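Long-range contact in DNA alpha-glucosyltransferase (Enterobacteria phage T4, PDB 1XV5), which is a phage glycosyltransferase of the GT-B fold, with two Rossmann-like domains and uridine-5'-diphosphate bound in a pocket: residues Phe332-Ile346 against Lys377-Cys391. Sequence-based numbering, arbitrary orientation.
With EDO (1,2-ethanediol), chain F.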
# COMPACT_ATOMS: atom_id res chain seq x y z
N PHE A 332 -0.19 2.06 -17.46
CA PHE A 332 0.87 1.05 -17.45
C PHE A 332 2.24 1.74 -17.47
O PHE A 332 2.48 2.64 -18.26
CB PHE A 332 0.69 0.16 -18.69
CG PHE A 332 1.55 -1.07 -18.72
CD1 PHE A 332 1.96 -1.70 -17.55
CD2 PHE A 332 1.88 -1.65 -19.94
CE1 PHE A 332 2.69 -2.90 -17.60
CE2 PHE A 332 2.60 -2.84 -20.01
CZ PHE A 332 3.01 -3.47 -18.83
N ARG A 333 3.13 1.31 -16.58
CA ARG A 333 4.47 1.90 -16.50
C ARG A 333 5.21 1.84 -17.84
O ARG A 333 5.92 2.77 -18.22
CB ARG A 333 5.30 1.18 -15.44
CG ARG A 333 6.66 1.82 -15.14
CD ARG A 333 7.52 0.90 -14.27
NE ARG A 333 7.83 -0.35 -14.97
CZ ARG A 333 8.80 -0.48 -15.87
NH1 ARG A 333 9.58 0.55 -16.17
NH2 ARG A 333 8.96 -1.64 -16.50
N VAL A 334 5.02 0.73 -18.55
CA VAL A 334 5.72 0.52 -19.82
C VAL A 334 5.33 1.42 -20.99
O VAL A 334 6.20 2.02 -21.61
CB VAL A 334 5.59 -0.96 -20.26
CG1 VAL A 334 6.25 -1.15 -21.63
CG2 VAL A 334 6.26 -1.86 -19.23
N ASP A 335 4.04 1.51 -21.30
CA ASP A 335 3.65 2.34 -22.44
C ASP A 335 2.63 3.44 -22.14
O ASP A 335 2.14 4.10 -23.06
CB ASP A 335 3.14 1.46 -23.58
CG ASP A 335 1.96 0.62 -23.18
OD1 ASP A 335 1.28 0.97 -22.20
OD2 ASP A 335 1.71 -0.40 -23.85
N ASN A 336 2.31 3.63 -20.86
CA ASN A 336 1.39 4.68 -20.43
C ASN A 336 -0.07 4.55 -20.90
O ASN A 336 -0.79 5.55 -20.99
CB ASN A 336 1.95 6.04 -20.86
CG ASN A 336 1.52 7.17 -19.94
OD1 ASN A 336 1.49 7.01 -18.72
ND2 ASN A 336 1.20 8.32 -20.53
N THR A 337 -0.49 3.33 -21.21
CA THR A 337 -1.86 3.08 -21.64
C THR A 337 -2.64 2.54 -20.44
O THR A 337 -2.05 1.99 -19.51
CB THR A 337 -1.92 2.06 -22.79
OG1 THR A 337 -1.29 0.84 -22.37
CG2 THR A 337 -1.19 2.59 -24.02
N PRO A 338 -3.98 2.68 -20.45
CA PRO A 338 -4.79 2.18 -19.33
C PRO A 338 -4.51 0.71 -19.04
O PRO A 338 -4.31 -0.09 -19.95
CB PRO A 338 -6.22 2.41 -19.81
CG PRO A 338 -6.09 3.62 -20.72
CD PRO A 338 -4.83 3.29 -21.49
N LEU A 339 -4.50 0.33 -17.76
CA LEU A 339 -4.23 -1.05 -17.39
C LEU A 339 -5.28 -1.99 -18.01
O LEU A 339 -4.96 -3.12 -18.37
CB LEU A 339 -4.23 -1.22 -15.87
CG LEU A 339 -3.27 -0.35 -15.06
CD1 LEU A 339 -3.33 -0.79 -13.60
CD2 LEU A 339 -1.84 -0.50 -15.59
N THR A 340 -6.51 -1.51 -18.13
CA THR A 340 -7.59 -2.31 -18.70
C THR A 340 -7.44 -2.58 -20.21
O THR A 340 -8.14 -3.44 -20.75
CB THR A 340 -8.97 -1.64 -18.47
OG1 THR A 340 -8.87 -0.24 -18.75
CG2 THR A 340 -9.44 -1.85 -17.03
N SER A 341 -6.55 -1.86 -20.87
CA SER A 341 -6.36 -2.04 -22.31
C SER A 341 -5.47 -3.23 -22.66
O SER A 341 -5.16 -3.45 -23.83
CB SER A 341 -5.77 -0.78 -22.94
OG SER A 341 -4.45 -0.54 -22.47
N HIS A 342 -5.08 -4.01 -21.66
CA HIS A 342 -4.22 -5.16 -21.90
C HIS A 342 -4.84 -6.51 -21.60
O HIS A 342 -5.76 -6.62 -20.79
CB HIS A 342 -2.94 -5.05 -21.07
CG HIS A 342 -2.09 -3.87 -21.42
ND1 HIS A 342 -2.38 -2.60 -20.97
CD2 HIS A 342 -0.98 -3.76 -22.18
CE1 HIS A 342 -1.47 -1.76 -21.44
NE2 HIS A 342 -0.61 -2.44 -22.18
N ASP A 343 -4.31 -7.54 -22.26
CA ASP A 343 -4.74 -8.91 -22.05
C ASP A 343 -3.81 -9.35 -20.92
O ASP A 343 -2.83 -10.05 -21.14
CB ASP A 343 -4.50 -9.74 -23.31
CG ASP A 343 -4.82 -11.21 -23.10
OD1 ASP A 343 -5.45 -11.54 -22.08
OD2 ASP A 343 -4.44 -12.02 -23.97
N SER A 344 -4.15 -8.90 -19.72
CA SER A 344 -3.33 -9.16 -18.53
C SER A 344 -3.72 -10.34 -17.65
O SER A 344 -2.96 -10.71 -16.76
CB SER A 344 -3.34 -7.90 -17.67
OG SER A 344 -4.66 -7.65 -17.22
N GLY A 345 -4.89 -10.92 -17.88
CA GLY A 345 -5.32 -12.03 -17.05
C GLY A 345 -6.09 -11.54 -15.84
O GLY A 345 -6.72 -12.32 -15.14
N ILE A 346 -6.04 -10.23 -15.61
CA ILE A 346 -6.75 -9.63 -14.48
C ILE A 346 -8.24 -9.57 -14.80
O ILE A 346 -8.63 -9.24 -15.92
CB ILE A 346 -6.26 -8.19 -14.21
CG1 ILE A 346 -4.80 -8.22 -13.73
CG2 ILE A 346 -7.17 -7.51 -13.19
CD1 ILE A 346 -4.10 -6.87 -13.78
N LYS A 377 -0.18 -14.59 -17.05
CA LYS A 377 -0.25 -13.29 -17.70
C LYS A 377 -0.31 -12.17 -16.65
O LYS A 377 0.37 -11.16 -16.79
CB LYS A 377 -1.47 -13.20 -18.62
CG LYS A 377 -1.29 -13.94 -19.94
CD LYS A 377 -2.43 -13.68 -20.92
CE LYS A 377 -3.74 -14.28 -20.44
NZ LYS A 377 -4.79 -14.21 -21.51
N ALA A 378 -1.12 -12.36 -15.61
CA ALA A 378 -1.26 -11.35 -14.56
C ALA A 378 0.06 -11.13 -13.85
O ALA A 378 0.45 -9.99 -13.60
CB ALA A 378 -2.32 -11.78 -13.56
N TYR A 379 0.74 -12.22 -13.51
CA TYR A 379 2.02 -12.11 -12.84
C TYR A 379 3.01 -11.30 -13.67
O TYR A 379 3.65 -10.38 -13.17
CB TYR A 379 2.60 -13.50 -12.56
CG TYR A 379 4.05 -13.47 -12.12
CD1 TYR A 379 5.08 -13.67 -13.03
CD2 TYR A 379 4.39 -13.19 -10.79
CE1 TYR A 379 6.42 -13.60 -12.64
CE2 TYR A 379 5.72 -13.11 -10.39
CZ TYR A 379 6.73 -13.32 -11.32
OH TYR A 379 8.05 -13.24 -10.93
N GLU A 380 3.13 -11.64 -14.96
CA GLU A 380 4.07 -10.92 -15.82
C GLU A 380 3.68 -9.46 -16.00
O GLU A 380 4.54 -8.58 -16.00
CB GLU A 380 4.14 -11.60 -17.20
CG GLU A 380 5.09 -10.89 -18.17
CD GLU A 380 6.53 -10.89 -17.69
OE1 GLU A 380 7.34 -10.11 -18.23
OE2 GLU A 380 6.87 -11.68 -16.78
N PHE A 381 2.39 -9.20 -16.15
CA PHE A 381 1.91 -7.83 -16.33
C PHE A 381 2.23 -6.96 -15.12
O PHE A 381 2.75 -5.85 -15.25
CB PHE A 381 0.40 -7.82 -16.56
CG PHE A 381 -0.17 -6.45 -16.81
CD1 PHE A 381 0.06 -5.80 -18.02
CD2 PHE A 381 -0.94 -5.81 -15.85
CE1 PHE A 381 -0.47 -4.54 -18.27
CE2 PHE A 381 -1.47 -4.55 -16.08
CZ PHE A 381 -1.25 -3.91 -17.29
N LEU A 382 1.91 -7.46 -13.93
CA LEU A 382 2.15 -6.71 -12.71
C LEU A 382 3.65 -6.56 -12.45
O LEU A 382 4.09 -5.54 -11.93
CB LEU A 382 1.45 -7.40 -11.54
CG LEU A 382 -0.08 -7.40 -11.69
CD1 LEU A 382 -0.72 -8.19 -10.56
CD2 LEU A 382 -0.60 -5.96 -11.69
N TYR A 383 4.42 -7.57 -12.83
CA TYR A 383 5.87 -7.51 -12.67
C TYR A 383 6.40 -6.35 -13.53
O TYR A 383 7.16 -5.50 -13.05
CB TYR A 383 6.49 -8.83 -13.14
CG TYR A 383 7.98 -8.76 -13.39
CD1 TYR A 383 8.88 -8.67 -12.33
CD2 TYR A 383 8.48 -8.75 -14.69
CE1 TYR A 383 10.25 -8.58 -12.56
CE2 TYR A 383 9.85 -8.66 -14.93
CZ TYR A 383 10.73 -8.57 -13.86
OH TYR A 383 12.09 -8.50 -14.09
N GLN A 384 6.00 -6.33 -14.79
CA GLN A 384 6.42 -5.28 -15.71
C GLN A 384 5.96 -3.91 -15.24
O GLN A 384 6.65 -2.91 -15.41
CB GLN A 384 5.85 -5.55 -17.11
CG GLN A 384 6.51 -6.71 -17.83
CD GLN A 384 7.94 -6.41 -18.24
OE1 GLN A 384 8.74 -7.32 -18.49
NE2 GLN A 384 8.27 -5.13 -18.32
N HIS A 385 4.78 -3.86 -14.62
CA HIS A 385 4.25 -2.59 -14.17
C HIS A 385 4.84 -2.00 -12.91
O HIS A 385 5.10 -0.80 -12.85
CB HIS A 385 2.73 -2.68 -13.98
CG HIS A 385 2.10 -1.37 -13.63
ND1 HIS A 385 1.53 -1.12 -12.40
CD2 HIS A 385 1.99 -0.22 -14.34
CE1 HIS A 385 1.10 0.13 -12.37
NE2 HIS A 385 1.37 0.70 -13.53
N GLN A 386 5.10 -2.83 -11.90
CA GLN A 386 5.57 -2.28 -10.63
C GLN A 386 6.61 -3.05 -9.82
O GLN A 386 6.68 -2.88 -8.60
CB GLN A 386 4.32 -2.00 -9.77
CG GLN A 386 4.41 -0.80 -8.85
CD GLN A 386 3.04 -0.28 -8.45
OE1 GLN A 386 2.22 0.07 -9.31
NE2 GLN A 386 2.77 -0.23 -7.14
N ASP A 387 7.42 -3.89 -10.47
CA ASP A 387 8.44 -4.62 -9.71
C ASP A 387 9.51 -3.63 -9.24
O ASP A 387 9.81 -2.65 -9.93
CB ASP A 387 9.11 -5.69 -10.57
CG ASP A 387 10.06 -6.57 -9.76
OD1 ASP A 387 9.57 -7.43 -8.99
OD2 ASP A 387 11.29 -6.40 -9.88
N SER A 388 10.10 -3.90 -8.08
CA SER A 388 11.14 -3.04 -7.53
C SER A 388 12.32 -2.84 -8.48
O SER A 388 12.91 -1.76 -8.53
CB SER A 388 11.67 -3.63 -6.21
OG SER A 388 10.66 -3.65 -5.22
N SER A 389 12.65 -3.88 -9.25
CA SER A 389 13.77 -3.80 -10.18
C SER A 389 13.63 -2.65 -11.16
O SER A 389 14.64 -2.11 -11.64
CB SER A 389 13.94 -5.13 -10.94
OG SER A 389 12.85 -5.37 -11.81
N PHE A 390 12.40 -2.28 -11.46
CA PHE A 390 12.12 -1.18 -12.38
C PHE A 390 11.89 0.15 -11.67
O PHE A 390 12.58 1.14 -11.92
CB PHE A 390 10.87 -1.47 -13.21
CG PHE A 390 10.95 -2.71 -14.05
CD1 PHE A 390 11.90 -2.81 -15.06
CD2 PHE A 390 10.07 -3.76 -13.84
CE1 PHE A 390 11.96 -3.95 -15.86
CE2 PHE A 390 10.12 -4.91 -14.64
CZ PHE A 390 11.07 -5.00 -15.65
N CYS A 391 10.90 0.17 -10.78
CA CYS A 391 10.51 1.38 -10.09
C CYS A 391 11.53 2.00 -9.14
O CYS A 391 11.72 3.21 -9.17
CB CYS A 391 9.18 1.15 -9.36
SG CYS A 391 7.89 0.47 -10.45
C1 EDO F . 11.76 -1.50 -18.62
O1 EDO F . 10.38 -1.53 -18.99
C2 EDO F . 12.14 -0.21 -17.89
O2 EDO F . 12.10 0.93 -18.77
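Phe381 and Phe332 form an offset stack, ring centroids 4.5 Å apart and planes at 24°, with Phe381 CE1 over the middle of the Phe332 ring. Phe381 reaches out from helix 368-386, and loop 332-346 wraps round its ring: Ser344 CB lies over a face, 3.8 Å from the centroid, while His342 and Leu339 CD2 approach obliquely. Serine is short enough that nothing beyond CB and OG has to be fitted there. Leu339 CD2 also covers a face of His385 in a CH-pi contact, and His385 NE2 hydrogen-bonds to Lys331 O, which helps set the ring's rotation. Ile346 CD1 meets Phe381 CD2 at 3.9 Å.

The loop leads from helix 324-329 into edge strand 347-349, so the contact packs helix 368-386, and the start of helix 388-399, against the Rossmann-like domain holding the second parallel sheet of this GT-B fold. Gly345 suits its place, CA 4.8 Å from Ala378 CA, because Ser344 O, Ala378 N and Lys377 CB leave no room for a CB.

Polar contacts lie at both ends. Arg333, bent at chi3 (63°), turns its guanidinium side-on to Gln384 O; NE and NH2 both donate to that oxygen, each at 2.9 Å. Its flat group also stacks on Phe390, planes at 9°, an off-centre cation-pi contact, and NH2 hydrogen-bonds to O1 of a 1,2-ethanediol, probably from the crystallisation liquor. The long, flexible Lys377 side chain brings NZ to Asp343 OD1 at 2.8 Å in a salt bridge, with a second to Glu374.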